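Local coordinates for enterochelin esterase (Salmonella enterica subsp. enterica serovar Typhimurium, PDB 3MGA), which probably hydrolyses the ester bonds of ferric enterobactin, a triscatecholate siderophore, so that the iron it carries can be released inside the cell, at residues R188-T193 and F212-M217; A235-I240 and L398-L403; L252-D257 and A295-L300; A261-L266 and T304-V309. All coordinates share one frame; numbering follows the deposited sequence. Where two conformers were deposited one is given.

Interaction 1. Residues R188-T193 and F212-M217; sequences RVWILT and FWAENM
Trp190 and Ala214 supply the apolar half of this contact between the strand 185-193 and the end of the helix 210-216. The methyl of Ala214 sits over one face of the indole in a CH-pi contact, its CB 3.7 Å from the centroid of the five-membered ring and 13° off the ring normal; the nearest single atom is Trp190 CD2, 3.6 Å from Ala214 CB. The opposite face carries Arg188 CB from the same strand.

The polar half is a salt bridge, Arg188 NH1 to Glu215 OE2 at 2.9 Å. The two side chains arrive from opposite directions with guanidinium and carboxylate planes steeply tilted, and the hydrogen bond is weak, bent to 120° at the hydrogen. A bend at chi3 folds the arginine back until Trp190 CH2 lies against a face of its guanidinium. One water donates to Glu215 OE2 and accepts a weak bond, 3.4 Å from Trp190 NE1 to the water oxygen.

Arg188 has a second carboxylate partner, Asp241, which its NH2 meets in a salt bridge. The strand runs between its antiparallel neighbours 174-180 and 236-240 in the alpha/beta-hydrolase sheet; residues 212-216 run nearly perpendicular to 188-193, at 85°, with Leu239 of strand 236-240 touching both Trp190 and Ala214.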
loop_
_atom_site.group_PDB
_atom_site.type_symbol
_atom_site.label_atom_id
_atom_site.label_comp_id
_atom_site.label_asym_id
_atom_site.label_seq_id
_atom_site.Cartn_x
_atom_site.Cartn_y
_atom_site.Cartn_z
ATOM N N ARG A 188 4.211 2.243 -19.821
ATOM C CA ARG A 188 4.185 3.662 -19.497
ATOM C C ARG A 188 5.056 3.946 -18.298
ATOM O O ARG A 188 5.111 3.146 -17.357
ATOM C CB ARG A 188 2.778 4.127 -19.096
ATOM C CG ARG A 188 1.718 4.089 -20.164
ATOM C CD ARG A 188 0.344 4.376 -19.545
ATOM N NE ARG A 188 -0.079 3.338 -18.600
ATOM C CZ ARG A 188 -1.197 3.374 -17.874
ATOM N NH1 ARG A 188 -2.033 4.408 -17.958
ATOM N NH2 ARG A 188 -1.483 2.368 -17.047
ATOM N N VAL A 189 5.711 5.103 -18.333
ATOM C CA VAL A 189 6.504 5.592 -17.217
ATOM C C VAL A 189 6.138 7.078 -17.050
ATOM O O VAL A 189 5.927 7.798 -18.041
ATOM C CB VAL A 189 8.015 5.412 -17.429
ATOM C CG1 VAL A 189 8.365 3.917 -17.522
ATOM C CG2 VAL A 189 8.491 6.177 -18.676
ATOM N N TRP A 190 6.011 7.525 -15.809
ATOM C CA TRP A 190 5.678 8.916 -15.545
ATOM C C TRP A 190 6.879 9.643 -14.952
ATOM O O TRP A 190 7.650 9.071 -14.190
ATOM C CB TRP A 190 4.499 9.019 -14.591
ATOM C CG TRP A 190 3.180 8.586 -15.143
ATOM C CD1 TRP A 190 2.206 9.397 -15.658
ATOM C CD2 TRP A 190 2.656 7.253 -15.195
ATOM N NE1 TRP A 190 1.110 8.651 -16.030
ATOM C CE2 TRP A 190 1.366 7.331 -15.764
ATOM C CE3 TRP A 190 3.145 6.003 -14.813
ATOM C CZ2 TRP A 190 0.574 6.211 -15.965
ATOM C CZ3 TRP A 190 2.355 4.887 -15.018
ATOM C CH2 TRP A 190 1.086 4.999 -15.586
ATOM N N ILE A 191 7.039 10.911 -15.297
ATOM C CA ILE A 191 8.159 11.685 -14.792
ATOM C C ILE A 191 7.694 12.976 -14.157
ATOM O O ILE A 191 7.047 13.786 -14.803
ATOM C CB ILE A 191 9.147 12.053 -15.913
ATOM C CG1 ILE A 191 9.702 10.804 -16.591
ATOM C CG2 ILE A 191 10.310 12.870 -15.350
ATOM C CD1 ILE A 191 10.669 11.126 -17.745
ATOM N N LEU A 192 8.028 13.167 -12.892
ATOM C CA LEU A 192 7.710 14.406 -12.197
ATOM C C LEU A 192 9.005 15.002 -11.664
ATOM O O LEU A 192 9.812 14.293 -11.090
ATOM C CB LEU A 192 6.764 14.170 -11.016
ATOM C CG LEU A 192 6.464 15.432 -10.195
ATOM C CD1 LEU A 192 5.605 16.378 -11.016
ATOM C CD2 LEU A 192 5.772 15.090 -8.885
ATOM N N THR A 193 9.197 16.300 -11.868
ATOM C CA THR A 193 10.364 17.000 -11.353
ATOM C C THR A 193 9.832 18.046 -10.377
ATOM O O THR A 193 8.820 18.681 -10.653
ATOM C CB THR A 193 11.158 17.705 -12.468
ATOM O OG1 THR A 193 10.347 18.717 -13.065
ATOM C CG2 THR A 193 11.599 16.717 -13.531
ATOM N N PHE A 212 -0.629 2.999 -10.147
ATOM C CA PHE A 212 -1.436 3.299 -8.974
ATOM C C PHE A 212 -1.128 4.679 -8.420
ATOM O O PHE A 212 -2.038 5.473 -8.169
ATOM C CB PHE A 212 -1.172 2.252 -7.887
ATOM C CG PHE A 212 -2.086 2.362 -6.710
ATOM C CD1 PHE A 212 -3.296 1.683 -6.697
ATOM C CD2 PHE A 212 -1.744 3.137 -5.618
ATOM C CE1 PHE A 212 -4.144 1.788 -5.615
ATOM C CE2 PHE A 212 -2.575 3.241 -4.535
ATOM C CZ PHE A 212 -3.776 2.569 -4.525
ATOM N N TRP A 213 0.160 4.965 -8.236
ATOM C CA TRP A 213 0.593 6.254 -7.694
ATOM C C TRP A 213 0.446 7.403 -8.679
ATOM O O TRP A 213 0.665 8.554 -8.317
ATOM C CB TRP A 213 2.032 6.183 -7.164
ATOM C CG TRP A 213 2.199 5.124 -6.128
ATOM C CD1 TRP A 213 2.921 3.972 -6.242
ATOM C CD2 TRP A 213 1.571 5.080 -4.849
ATOM N NE1 TRP A 213 2.816 3.232 -5.094
ATOM C CE2 TRP A 213 1.984 3.887 -4.224
ATOM C CE3 TRP A 213 0.701 5.938 -4.164
ATOM C CZ2 TRP A 213 1.563 3.532 -2.935
ATOM C CZ3 TRP A 213 0.295 5.597 -2.900
ATOM C CH2 TRP A 213 0.721 4.398 -2.291
ATOM N N ALA A 214 0.089 7.094 -9.919
ATOM C CA ALA A 214 -0.137 8.128 -10.931
ATOM C C ALA A 214 -1.629 8.313 -11.231
ATOM O O ALA A 214 -2.036 9.389 -11.644
ATOM C CB ALA A 214 0.626 7.803 -12.219
ATOM N N GLU A 215 -2.442 7.281 -11.006
ATOM C CA GLU A 215 -3.878 7.356 -11.309
ATOM C C GLU A 215 -4.833 7.120 -10.120
ATOM O O GLU A 215 -5.656 7.988 -9.807
ATOM C CB GLU A 215 -4.208 6.396 -12.466
ATOM C CG GLU A 215 -3.386 6.703 -13.745
ATOM C CD GLU A 215 -3.706 5.799 -14.942
ATOM O OE1 GLU A 215 -4.357 4.740 -14.765
ATOM O OE2 GLU A 215 -3.282 6.153 -16.070
ATOM N N ASN A 216 -4.741 5.962 -9.469
ATOM C CA ASN A 216 -5.645 5.650 -8.345
ATOM C C ASN A 216 -5.458 6.558 -7.133
ATOM O O ASN A 216 -6.421 6.990 -6.504
ATOM C CB ASN A 216 -5.477 4.204 -7.886
ATOM C CG ASN A 216 -5.630 3.214 -9.013
ATOM O OD1 ASN A 216 -4.955 3.322 -10.027
ATOM N ND2 ASN A 216 -6.483 2.216 -8.823
HETATM N N MSE A 217 -4.211 6.874 -6.832
HETATM C CA MSE A 217 -3.904 7.700 -5.686
HETATM C C MSE A 217 -2.693 8.556 -6.059
HETATM O O MSE A 217 -1.571 8.276 -5.637
HETATM C CB MSE A 217 -3.662 6.750 -4.517
HETATM C CG MSE A 217 -3.468 7.354 -3.173
HETATM SE SE MSE A 217 -3.701 5.932 -1.851
HETATM C CE MSE A 217 -5.612 5.701 -2.020
HETATM O O HOH W 1 -2.243 8.924 -16.649
#

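Interaction 2. Residues A235-I240 and L398-L403; sequences AVYLLI and LLWQPL
Trp400 reaches back to Ala235 and Tyr237 from the C-terminal end of the alpha/beta-hydrolase domain, joining the last helices of the chain to the beginning of strand 236-240 in the central sheet and the residue before it. The backbones stay well apart, with the closest pair of alpha carbons, Ala235 and Trp400, separated by 10.6 Å, and a single indole spans that interval.

The close part is confined to the CZ3/CH2 end of the indole, where the phenol oxygen of Tyr237 makes the shortest approach. Trp400 CH2 meets Ala235 CB at 4.1 Å and Tyr237 CE1 at the same distance; Ala235 CB lies oblique to the indole, and CH2 in turn lies oblique to the tyrosine ring. These are ordinary van der Waals separations, and only 98 Å² is buried between the segments, so the contact is a narrow one even though all three residues are buried in the protein.

Away from that end the segments diverge. Leu398 and Leu399 belong to the end of helix 385-399, whereas Gln401 and Pro402, in the short helix that follows, are exposed to solvent. Trp400 is the junction between them: it is the first residue to leave the helical conformation and also the N-cap of helix 401-404. Its CG lies beside the backbone N and opposite the carbonyl carbon (chi1 -72°), a setting that sends the ring toward the strand. Trp400 NE1 donates to the carbonyl oxygen of Arg282, which pins the indole from another part of the fold, while Pro203 and Ala205 also touch it. The phenol oxygen comes in at the indole edge, near its plane, with Tyr237 OH 3.8 Å from Trp400 CZ3.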
loop_
_atom_site.group_PDB
_atom_site.type_symbol
_atom_site.label_atom_id
_atom_site.label_comp_id
_atom_site.label_asym_id
_atom_site.label_seq_id
_atom_site.Cartn_x
_atom_site.Cartn_y
_atom_site.Cartn_z
ATOM N N ALA A 235 13.578 16.979 -6.697
ATOM C CA ALA A 235 13.972 15.676 -7.219
ATOM C C ALA A 235 13.353 15.357 -8.556
ATOM O O ALA A 235 12.650 16.169 -9.133
ATOM C CB ALA A 235 13.585 14.585 -6.206
ATOM N N VAL A 236 13.658 14.151 -9.034
ATOM C CA VAL A 236 13.139 13.611 -10.279
ATOM C C VAL A 236 12.466 12.307 -9.910
ATOM O O VAL A 236 13.133 11.377 -9.470
ATOM C CB VAL A 236 14.279 13.318 -11.293
ATOM C CG1 VAL A 236 13.742 12.542 -12.521
ATOM C CG2 VAL A 236 14.969 14.609 -11.710
ATOM N N TYR A 237 11.148 12.239 -10.082
ATOM C CA TYR A 237 10.375 11.039 -9.750
ATOM C C TYR A 237 9.983 10.220 -10.981
ATOM O O TYR A 237 9.401 10.748 -11.914
ATOM C CB TYR A 237 9.119 11.433 -8.979
ATOM C CG TYR A 237 9.406 12.103 -7.658
ATOM C CD1 TYR A 237 9.567 11.355 -6.497
ATOM C CD2 TYR A 237 9.520 13.477 -7.569
ATOM C CE1 TYR A 237 9.833 11.964 -5.284
ATOM C CE2 TYR A 237 9.780 14.094 -6.360
ATOM C CZ TYR A 237 9.941 13.332 -5.223
ATOM O OH TYR A 237 10.206 13.948 -4.025
ATOM N N LEU A 238 10.298 8.921 -10.959
ATOM C CA LEU A 238 9.990 8.015 -12.052
ATOM C C LEU A 238 9.003 6.919 -11.628
ATOM O O LEU A 238 9.345 6.024 -10.861
ATOM C CB LEU A 238 11.276 7.379 -12.539
ATOM C CG LEU A 238 11.190 6.436 -13.725
ATOM C CD1 LEU A 238 10.593 7.158 -14.930
ATOM C CD2 LEU A 238 12.569 5.897 -14.040
ATOM N N LEU A 239 7.770 6.989 -12.122
ATOM C CA LEU A 239 6.776 5.972 -11.790
ATOM C C LEU A 239 6.709 4.971 -12.915
ATOM O O LEU A 239 6.464 5.350 -14.062
ATOM C CB LEU A 239 5.406 6.588 -11.533
ATOM C CG LEU A 239 5.199 7.289 -10.188
ATOM C CD1 LEU A 239 6.244 8.347 -9.906
ATOM C CD2 LEU A 239 3.798 7.894 -10.178
ATOM N N ILE A 240 6.929 3.694 -12.595
ATOM C CA ILE A 240 6.916 2.655 -13.621
ATOM C C ILE A 240 5.657 1.795 -13.555
ATOM O O ILE A 240 5.299 1.277 -12.506
ATOM C CB ILE A 240 8.150 1.747 -13.531
ATOM C CG1 ILE A 240 9.437 2.576 -13.470
ATOM C CG2 ILE A 240 8.186 0.798 -14.726
ATOM C CD1 ILE A 240 10.683 1.727 -13.350
ATOM N N LEU A 398 13.161 9.979 5.279
ATOM C CA LEU A 398 14.177 9.229 6.005
ATOM C C LEU A 398 15.357 8.918 5.105
ATOM O O LEU A 398 16.507 9.209 5.448
ATOM C CB LEU A 398 13.608 7.926 6.559
ATOM C CG LEU A 398 12.599 8.129 7.670
ATOM C CD1 LEU A 398 12.029 6.777 8.145
ATOM C CD2 LEU A 398 13.279 8.897 8.826
ATOM N N LEU A 399 15.077 8.328 3.949
ATOM C CA LEU A 399 16.142 7.999 3.009
ATOM C C LEU A 399 16.951 9.227 2.564
ATOM O O LEU A 399 18.146 9.118 2.318
ATOM C CB LEU A 399 15.589 7.253 1.798
ATOM C CG LEU A 399 15.044 5.866 2.129
ATOM C CD1 LEU A 399 14.360 5.248 0.918
ATOM C CD2 LEU A 399 16.158 4.968 2.658
ATOM N N TRP A 400 16.303 10.385 2.459
ATOM C CA TRP A 400 17.005 11.603 2.046
ATOM C C TRP A 400 17.283 12.556 3.190
ATOM O O TRP A 400 17.642 13.704 2.962
ATOM C CB TRP A 400 16.235 12.364 0.957
ATOM C CG TRP A 400 16.228 11.732 -0.372
ATOM C CD1 TRP A 400 17.275 11.119 -0.993
ATOM C CD2 TRP A 400 15.173 11.785 -1.328
ATOM N NE1 TRP A 400 16.912 10.716 -2.251
ATOM C CE2 TRP A 400 15.627 11.126 -2.487
ATOM C CE3 TRP A 400 13.875 12.311 -1.313
ATOM C CZ2 TRP A 400 14.833 10.977 -3.615
ATOM C CZ3 TRP A 400 13.090 12.160 -2.424
ATOM C CH2 TRP A 400 13.571 11.502 -3.568
ATOM N N GLN A 401 17.149 12.079 4.422
ATOM C CA GLN A 401 17.384 12.926 5.595
ATOM C C GLN A 401 18.709 13.706 5.543
ATOM O O GLN A 401 18.729 14.871 5.899
ATOM C CB GLN A 401 17.312 12.106 6.878
ATOM C CG GLN A 401 17.213 12.948 8.136
ATOM C CD GLN A 401 17.072 12.095 9.387
ATOM O OE1 GLN A 401 16.063 12.170 10.094
ATOM N NE2 GLN A 401 18.054 11.234 9.631
ATOM N N PRO A 402 19.815 13.064 5.112
ATOM C CA PRO A 402 21.094 13.801 5.061
ATOM C C PRO A 402 21.067 15.047 4.169
ATOM O O PRO A 402 21.555 16.095 4.583
ATOM C CB PRO A 402 22.085 12.763 4.514
ATOM C CG PRO A 402 21.501 11.443 4.903
ATOM C CD PRO A 402 20.001 11.622 4.839
ATOM N N LEU A 403 20.510 14.929 2.964
ATOM C CA LEU A 403 20.410 16.066 2.047
ATOM C C LEU A 403 19.451 17.110 2.586
ATOM O O LEU A 403 19.757 18.295 2.594
ATOM C CB LEU A 403 19.880 15.649 0.670
ATOM C CG LEU A 403 20.652 14.708 -0.245
ATOM C CD1 LEU A 403 20.770 13.315 0.355
ATOM C CD2 LEU A 403 19.928 14.650 -1.578
#

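Interaction 3. Residues L252-D257 and A295-L300; sequences LPCNAD and ALYAGL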
loop_
_atom_site.group_PDB
_atom_site.type_symbol
_atom_site.label_atom_id
_atom_site.label_comp_id
_atom_site.label_asym_id
_atom_site.label_seq_id
_atom_site.Cartn_x
_atom_site.Cartn_y
_atom_site.Cartn_z
ATOM N N LEU A 252 8.607 -8.349 -10.987
ATOM C CA LEU A 252 9.010 -7.784 -9.701
ATOM C C LEU A 252 9.648 -8.752 -8.694
ATOM O O LEU A 252 10.568 -8.356 -7.973
ATOM C CB LEU A 252 7.836 -7.049 -9.029
ATOM C CG LEU A 252 7.313 -5.776 -9.707
ATOM C CD1 LEU A 252 6.235 -5.111 -8.831
ATOM C CD2 LEU A 252 8.437 -4.792 -9.969
ATOM N N PRO A 253 9.172 -10.006 -8.617
ATOM C CA PRO A 253 9.801 -10.864 -7.607
ATOM C C PRO A 253 11.182 -11.408 -7.971
ATOM O O PRO A 253 11.318 -12.538 -8.466
ATOM C CB PRO A 253 8.788 -11.997 -7.418
ATOM C CG PRO A 253 8.004 -12.023 -8.613
ATOM C CD PRO A 253 7.959 -10.620 -9.171
ATOM N N CYS A 254 12.198 -10.595 -7.705
ATOM C CA CYS A 254 13.589 -10.960 -7.954
ATOM C C CYS A 254 13.865 -11.388 -9.393
ATOM O O CYS A 254 14.407 -12.459 -9.638
ATOM C CB CYS A 254 14.032 -12.054 -6.974
ATOM S SG CYS A 254 13.843 -11.598 -5.228
ATOM N N ASN A 255 13.481 -10.538 -10.340
ATOM C CA ASN A 255 13.747 -10.783 -11.760
ATOM C C ASN A 255 14.853 -9.805 -12.168
ATOM O O ASN A 255 14.635 -8.596 -12.206
ATOM C CB ASN A 255 12.492 -10.576 -12.607
ATOM C CG ASN A 255 12.694 -10.963 -14.064
ATOM O OD1 ASN A 255 13.806 -11.270 -14.496
ATOM N ND2 ASN A 255 11.609 -10.954 -14.828
ATOM N N ALA A 256 16.034 -10.339 -12.465
ATOM C CA ALA A 256 17.196 -9.512 -12.813
ATOM C C ALA A 256 17.014 -8.693 -14.075
ATOM O O ALA A 256 17.460 -7.557 -14.130
ATOM C CB ALA A 256 18.463 -10.369 -12.903
ATOM N N ASP A 257 16.361 -9.254 -15.086
ATOM C CA ASP A 257 16.145 -8.511 -16.335
ATOM C C ASP A 257 15.404 -7.207 -16.143
ATOM O O ASP A 257 15.712 -6.225 -16.803
ATOM C CB ASP A 257 15.450 -9.367 -17.398
ATOM C CG ASP A 257 16.400 -10.327 -18.077
ATOM O OD1 ASP A 257 17.616 -10.259 -17.786
ATOM O OD2 ASP A 257 15.938 -11.134 -18.921
ATOM N N ALA A 295 12.485 -3.867 -4.731
ATOM C CA ALA A 295 13.336 -2.697 -4.424
ATOM C C ALA A 295 14.564 -3.088 -3.601
ATOM O O ALA A 295 15.651 -2.603 -3.856
ATOM C CB ALA A 295 12.536 -1.594 -3.716
ATOM N N LEU A 296 14.388 -3.960 -2.609
ATOM C CA LEU A 296 15.512 -4.410 -1.796
ATOM C C LEU A 296 16.439 -5.231 -2.691
ATOM O O LEU A 296 17.657 -5.050 -2.683
ATOM C CB LEU A 296 15.043 -5.239 -0.599
ATOM C CG LEU A 296 16.161 -5.758 0.314
ATOM C CD1 LEU A 296 16.982 -4.605 0.914
ATOM C CD2 LEU A 296 15.589 -6.640 1.406
ATOM N N TYR A 297 15.846 -6.136 -3.463
ATOM C CA TYR A 297 16.589 -6.967 -4.399
ATOM C C TYR A 297 17.472 -6.090 -5.285
ATOM O O TYR A 297 18.629 -6.425 -5.539
ATOM C CB TYR A 297 15.608 -7.792 -5.232
ATOM C CG TYR A 297 16.213 -8.591 -6.363
ATOM C CD1 TYR A 297 16.285 -8.059 -7.648
ATOM C CD2 TYR A 297 16.669 -9.880 -6.168
ATOM C CE1 TYR A 297 16.807 -8.776 -8.694
ATOM C CE2 TYR A 297 17.206 -10.616 -7.223
ATOM C CZ TYR A 297 17.269 -10.052 -8.482
ATOM O OH TYR A 297 17.793 -10.758 -9.539
ATOM N N ALA A 298 16.923 -4.964 -5.737
ATOM C CA ALA A 298 17.665 -4.021 -6.583
ATOM C C ALA A 298 18.846 -3.426 -5.819
ATOM O O ALA A 298 19.963 -3.419 -6.309
ATOM C CB ALA A 298 16.749 -2.907 -7.078
ATOM N N GLY A 299 18.581 -2.920 -4.619
ATOM C CA GLY A 299 19.623 -2.341 -3.782
ATOM C C GLY A 299 20.697 -3.346 -3.408
ATOM O O GLY A 299 21.885 -3.004 -3.339
ATOM N N LEU A 300 20.276 -4.584 -3.154
ATOM C CA LEU A 300 21.199 -5.657 -2.802
ATOM C C LEU A 300 22.094 -6.079 -3.971
ATOM O O LEU A 300 23.271 -6.350 -3.766
ATOM C CB LEU A 300 20.440 -6.881 -2.273
ATOM C CG LEU A 300 19.761 -6.757 -0.906
ATOM C CD1 LEU A 300 18.929 -7.999 -0.616
ATOM C CD2 LEU A 300 20.792 -6.533 0.200
#
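Tyr297 lays its ring against the turn at Cys254, where the loop leading into helix 256-273 of the alpha/beta-hydrolase fold packs on helix 290-301. Its CG is turned opposite the backbone N (chi1 173°), carrying the ring out to the loop. Starting at the root, Tyr297 CB has Cys254 SG at 4.2 Å. One step on, CG lies near both the sulfur and the alpha carbon of Cys254. CD2 is approached by the sulfur, at 3.4 Å from Cys254 SG, a sulfur-aromatic contact that comes in obliquely, 46° off the ring normal. CD1 and CE1 lie by Cys254 CA, CE1 also by its carbonyl carbon.

The middle of the ring is roofed by backbone: Cys254 CA stands 3.6 Å from the centroid of the Tyr297 ring and only 7° off its normal, a CH-pi contact over the face. Further out, CE2 meets Cys254 CB and CZ meets the carbonyl carbon. Asn255 is the N-cap of helix 256-273, its OD1 accepting a weak bond from Asp257 N. Trp259, in that helix, also touches Tyr297. At the tip, Ala256 N is near the phenol oxygen but at too poor an angle for a hydrogen bond, and Tyr297 OH rests 3.5 Å from Ala256 CB.

Interaction 4. Residues A261-L266 and T304-V309; sequences AVQQEL and TRFGCV
Phe306 presents its ring edge to Gln263 and one of its faces to its own neighbour Arg305, whose CG lies 3.6 Å above the ring plane and over its centre. At the edge, near the plane, is the amide nitrogen of Gln263, with NE2 3.5 Å from Phe306 CE2. Amide and ring planes stand 78° apart. Val262 adds a more distant, oblique touch, its CG1 4.5 Å from Phe306 CZ.

The aliphatic part of the glutamine shares in the contact: Gln263 CG is 3.7 Å from Phe306 CZ. Beyond CG the chain is extended, which brings the whole amide to the loop, and its oxygen rests against the alkyl part of the arginine, Gln263 OE1 lying 3.8 Å from Arg305 CG. The glutamine and arginine side chains run past each other, heading opposite ways. Gln263 NE2 and Arg305 NH2 find their hydrogen-bond partners outside this pair of segments, Gln263 NE2 donating to the carbonyl oxygen of Trp259 one turn back in its helix, and Arg305 NH2 bonding to Thr283 OG1 and the carbonyl oxygen of Ser277. Bends at chi2 (62°) and chi3 (-79°) swing the guanidinium away from the glutamine.

Helix 256-273, of the alpha/beta-hydrolase helix layer, here packs on the loop that leads from helix 290-301 into the parallel strand 308-312. Trp259 packs edge-to-face with Phe306, Ala298 of helix 290-301 also touches that ring, and Val262 reaches Ile240 of strand 236-240 and Trp178 of strand 174-180.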
loop_
_atom_site.group_PDB
_atom_site.type_symbol
_atom_site.label_atom_id
_atom_site.label_comp_id
_atom_site.label_asym_id
_atom_site.label_seq_id
_atom_site.Cartn_x
_atom_site.Cartn_y
_atom_site.Cartn_z
ATOM N N ALA A 261 17.258 -3.990 -17.389
ATOM C CA ALA A 261 16.566 -3.198 -18.396
ATOM C C ALA A 261 16.368 -1.744 -17.973
ATOM O O ALA A 261 16.540 -0.834 -18.785
ATOM C CB ALA A 261 15.206 -3.836 -18.714
ATOM N N VAL A 262 15.980 -1.532 -16.712
ATOM C CA VAL A 262 15.777 -0.187 -16.182
ATOM C C VAL A 262 17.060 0.652 -16.248
ATOM O O VAL A 262 17.025 1.839 -16.589
ATOM C CB VAL A 262 15.258 -0.233 -14.723
ATOM C CG1 VAL A 262 15.479 1.093 -14.009
ATOM C CG2 VAL A 262 13.785 -0.661 -14.687
ATOM N N GLN A 263 18.194 0.030 -15.956
ATOM C CA GLN A 263 19.468 0.750 -15.958
ATOM C C GLN A 263 20.049 1.006 -17.356
ATOM O O GLN A 263 20.549 2.102 -17.629
ATOM C CB GLN A 263 20.488 -0.014 -15.123
ATOM C CG GLN A 263 20.043 -0.231 -13.698
ATOM C CD GLN A 263 21.010 -1.073 -12.917
ATOM O OE1 GLN A 263 22.181 -0.722 -12.774
ATOM N NE2 GLN A 263 20.519 -2.182 -12.370
ATOM N N GLN A 264 19.968 -0.000 -18.227
ATOM C CA GLN A 264 20.529 0.070 -19.584
ATOM C C GLN A 264 19.642 0.757 -20.628
ATOM O O GLN A 264 20.142 1.335 -21.598
ATOM C CB GLN A 264 20.833 -1.353 -20.076
ATOM C CG GLN A 264 21.847 -2.124 -19.227
ATOM C CD GLN A 264 21.946 -3.591 -19.624
ATOM O OE1 GLN A 264 21.008 -4.159 -20.193
ATOM N NE2 GLN A 264 23.071 -4.217 -19.299
ATOM N N GLU A 265 18.334 0.693 -20.423
ATOM C CA GLU A 265 17.376 1.246 -21.368
ATOM C C GLU A 265 16.610 2.470 -20.850
ATOM O O GLU A 265 16.599 3.509 -21.507
ATOM C CB GLU A 265 16.352 0.162 -21.720
ATOM C CG GLU A 265 16.939 -1.156 -22.240
ATOM C CD GLU A 265 15.916 -2.292 -22.245
ATOM O OE1 GLU A 265 14.826 -2.129 -21.649
ATOM O OE2 GLU A 265 16.207 -3.356 -22.827
ATOM N N LEU A 266 15.981 2.342 -19.678
ATOM C CA LEU A 266 15.132 3.405 -19.126
ATOM C C LEU A 266 15.853 4.643 -18.585
ATOM O O LEU A 266 15.566 5.758 -19.020
ATOM C CB LEU A 266 14.210 2.837 -18.035
ATOM C CG LEU A 266 13.216 3.817 -17.408
ATOM C CD1 LEU A 266 12.284 4.385 -18.475
ATOM C CD2 LEU A 266 12.423 3.159 -16.285
ATOM N N THR A 304 25.632 0.120 -6.370
ATOM C CA THR A 304 26.391 1.188 -7.009
ATOM C C THR A 304 25.467 2.138 -7.772
ATOM O O THR A 304 25.878 3.227 -8.166
ATOM C CB THR A 304 27.450 0.606 -7.989
ATOM O OG1 THR A 304 28.196 1.673 -8.593
ATOM C CG2 THR A 304 26.782 -0.230 -9.080
ATOM N N ARG A 305 24.227 1.704 -7.997
ATOM C CA ARG A 305 23.226 2.503 -8.694
ATOM C C ARG A 305 22.026 2.817 -7.794
ATOM O O ARG A 305 21.476 3.921 -7.862
ATOM C CB ARG A 305 22.775 1.768 -9.952
ATOM C CG ARG A 305 21.663 2.430 -10.776
ATOM C CD ARG A 305 22.007 3.810 -11.353
ATOM N NE ARG A 305 21.908 4.895 -10.376
ATOM C CZ ARG A 305 22.048 6.191 -10.671
ATOM N NH1 ARG A 305 22.285 6.586 -11.918
ATOM N NH2 ARG A 305 21.943 7.098 -9.710
ATOM N N PHE A 306 21.624 1.862 -6.956
ATOM C CA PHE A 306 20.478 2.059 -6.066
ATOM C C PHE A 306 20.917 1.890 -4.613
ATOM O O PHE A 306 20.949 0.776 -4.087
ATOM C CB PHE A 306 19.354 1.068 -6.406
ATOM C CG PHE A 306 19.019 1.005 -7.874
ATOM C CD1 PHE A 306 18.393 2.067 -8.507
ATOM C CD2 PHE A 306 19.313 -0.131 -8.617
ATOM C CE1 PHE A 306 18.077 2.013 -9.856
ATOM C CE2 PHE A 306 18.994 -0.198 -9.971
ATOM C CZ PHE A 306 18.372 0.878 -10.587
ATOM N N GLY A 307 21.245 3.003 -3.965
ATOM C CA GLY A 307 21.715 2.979 -2.585
ATOM C C GLY A 307 20.648 3.125 -1.525
ATOM O O GLY A 307 20.901 2.846 -0.353
ATOM N N CYS A 308 19.454 3.553 -1.924
ATOM C CA CYS A 308 18.358 3.751 -0.981
ATOM C C CYS A 308 17.170 2.859 -1.329
ATOM O O CYS A 308 16.665 2.885 -2.446
ATOM C CB CYS A 308 17.932 5.224 -0.979
ATOM S SG CYS A 308 19.302 6.389 -0.666
ATOM N N VAL A 309 16.737 2.058 -0.365
ATOM C CA VAL A 309 15.608 1.169 -0.553
ATOM C C VAL A 309 14.458 1.557 0.376
ATOM O O VAL A 309 14.671 1.932 1.538
ATOM C CB VAL A 309 15.995 -0.298 -0.274
ATOM C CG1 VAL A 309 14.766 -1.184 -0.250
ATOM C CG2 VAL A 309 17.001 -0.795 -1.304
#

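How the interactions relate
Following the chain from the N terminus, interaction 1 closes first, a short loop that brings helix 210-216 back onto strand 185-193. Interaction 2 then opens on the neighbouring strand 236-240 and closes only at 398-403, so its long loop encloses both remaining contacts. Within it, interactions 3 and 4 cross: the loop and first turn 252-257, then 261-266 within helix 256-273, pair in turn with helix 290-301 and the approach to strand 308-312. Val309 packs on Ala295, Leu296 and Gly299, joining those two directly. Leu266 bridges further, touching Val189 of interaction 1 and Leu238 and Ile240 of interaction 2, which links the helix layer to the central sheet.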